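Local coordinates for protein mRNA export factor (Human herpesvirus 1, PDB 4YXP) that regulates viral gene expression, inhibits cellular splicing and mediates nuclear export of viral intronless mRNAs, working as a homodimer, at residues Leu196-Leu199 against Ala200-Glu204. Sequence-based numbering, arbitrary orientation.
Sequences LARL and ANRVE
Arg198 and Arg202, spaced i to i+4 near the C-terminal end of helix 188-204, bring two like charges together. Their side chains run side by side, and Arg202 NH2 lies over one face of the Arg198 guanidinium, toward its rim, 4.0 Å from Arg198 NH2; the two planes are turned 59° apart. With Arg202 CG anti to its own carbonyl carbon (chi1 -54°), that CG comes within 3.3 Å of Arg198 O, the carbonyl that also accepts Arg202 N at 3.2 Å; a bend at chi2 (-62°) then turns the rest of the chain alongside Arg198.

The tight side is the apolar one. Above the backbone hydrogen bond from Ala200 N to Leu196 O (2.8 Å), Ala200 CB packs 3.2 Å from Leu196 O, and Val203 sets CG2 3.3 Å from Leu199 O. Leu196, Leu199 and Ala200 press on helix 146-167, the two leucines on helix 112-132 as well, joining three helices of the folded C-terminal domain. Packing thins toward partly exposed Asn201 and Arg202.

Arg198 is buried, and its NE, NH1 and NH2 are satisfied by hydrogen bonds to the carbonyl oxygens of Thr214, Arg180 and Ala213. Three backbone oxygens thus grip the buried guanidinium, which probably offsets the cost of a second positive charge held close by.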
loop_
_atom_site.group_PDB
_atom_site.type_symbol
_atom_site.label_atom_id
_atom_site.label_comp_id
_atom_site.label_asym_id
_atom_site.label_seq_id
_atom_site.Cartn_x
_atom_site.Cartn_y
_atom_site.Cartn_z
ATOM N N LEU B 196 9.526 0.628 13.198
ATOM C CA LEU B 196 8.089 0.517 12.969
ATOM C C LEU B 196 7.620 -0.932 13.122
ATOM O O LEU B 196 6.543 -1.183 13.659
ATOM C CB LEU B 196 7.712 1.046 11.582
ATOM C CG LEU B 196 7.852 2.550 11.331
ATOM C CD1 LEU B 196 7.313 2.892 9.952
ATOM C CD2 LEU B 196 7.144 3.380 12.397
ATOM N N ALA B 197 8.424 -1.884 12.653
ATOM C CA ALA B 197 8.058 -3.295 12.759
ATOM C C ALA B 197 8.023 -3.736 14.221
ATOM O O ALA B 197 7.132 -4.481 14.630
ATOM C CB ALA B 197 9.024 -4.163 11.970
ATOM N N ARG B 198 9.000 -3.282 15.000
ATOM C CA ARG B 198 9.054 -3.613 16.418
ATOM C C ARG B 198 7.841 -3.034 17.135
ATOM O O ARG B 198 7.173 -3.728 17.894
ATOM C CB ARG B 198 10.345 -3.091 17.053
ATOM C CG ARG B 198 11.577 -3.910 16.705
ATOM C CD ARG B 198 12.867 -3.206 17.113
ATOM N NE ARG B 198 12.991 -3.010 18.557
ATOM C CZ ARG B 198 13.542 -3.884 19.398
ATOM N NH1 ARG B 198 14.015 -5.043 18.957
ATOM N NH2 ARG B 198 13.615 -3.601 20.693
ATOM N N LEU B 199 7.556 -1.761 16.883
ATOM C CA LEU B 199 6.430 -1.096 17.524
ATOM C C LEU B 199 5.113 -1.767 17.120
ATOM O O LEU B 199 4.272 -2.048 17.966
ATOM C CB LEU B 199 6.415 0.392 17.167
ATOM C CG LEU B 199 5.387 1.273 17.880
ATOM C CD1 LEU B 199 5.545 1.196 19.396
ATOM C CD2 LEU B 199 5.513 2.714 17.413
ATOM N N ALA B 200 4.945 -2.035 15.828
ATOM C CA ALA B 200 3.731 -2.686 15.344
ATOM C C ALA B 200 3.553 -4.060 15.985
ATOM O O ALA B 200 2.433 -4.468 16.303
ATOM C CB ALA B 200 3.759 -2.812 13.827
ATOM N N ASN B 201 4.659 -4.768 16.180
ATOM C CA ASN B 201 4.619 -6.098 16.777
ATOM C C ASN B 201 4.076 -6.048 18.203
ATOM O O ASN B 201 3.227 -6.854 18.572
ATOM C CB ASN B 201 6.010 -6.737 16.771
ATOM C CG ASN B 201 6.041 -8.068 17.497
ATOM O OD1 ASN B 201 6.457 -8.151 18.656
ATOM N ND2 ASN B 201 5.593 -9.118 16.822
ATOM N N ARG B 202 4.564 -5.104 19.000
ATOM C CA ARG B 202 4.113 -4.980 20.384
ATOM C C ARG B 202 2.636 -4.597 20.432
ATOM O O ARG B 202 1.899 -5.041 21.314
ATOM C CB ARG B 202 4.940 -3.943 21.144
ATOM C CG ARG B 202 6.442 -4.163 21.098
ATOM C CD ARG B 202 6.863 -5.479 21.726
ATOM N NE ARG B 202 8.319 -5.581 21.806
ATOM C CZ ARG B 202 9.110 -5.881 20.777
ATOM N NH1 ARG B 202 8.593 -6.117 19.577
ATOM N NH2 ARG B 202 10.424 -5.944 20.949
ATOM N N VAL B 203 2.207 -3.764 19.488
ATOM C CA VAL B 203 0.807 -3.356 19.419
ATOM C C VAL B 203 -0.084 -4.577 19.209
ATOM O O VAL B 203 -1.068 -4.766 19.927
ATOM C CB VAL B 203 0.581 -2.313 18.304
ATOM C CG1 VAL B 203 -0.912 -2.111 18.034
ATOM C CG2 VAL B 203 1.226 -0.985 18.684
ATOM N N GLU B 204 0.254 -5.408 18.227
ATOM C CA GLU B 204 -0.602 -6.535 17.879
ATOM C C GLU B 204 -0.550 -7.635 18.939
ATOM O O GLU B 204 -1.428 -8.494 18.976
ATOM C CB GLU B 204 -0.228 -7.102 16.503
ATOM C CG GLU B 204 1.119 -7.805 16.427
ATOM C CD GLU B 204 1.372 -8.418 15.056
ATOM O OE1 GLU B 204 0.896 -9.548 14.810
ATOM O OE2 GLU B 204 2.041 -7.770 14.221
#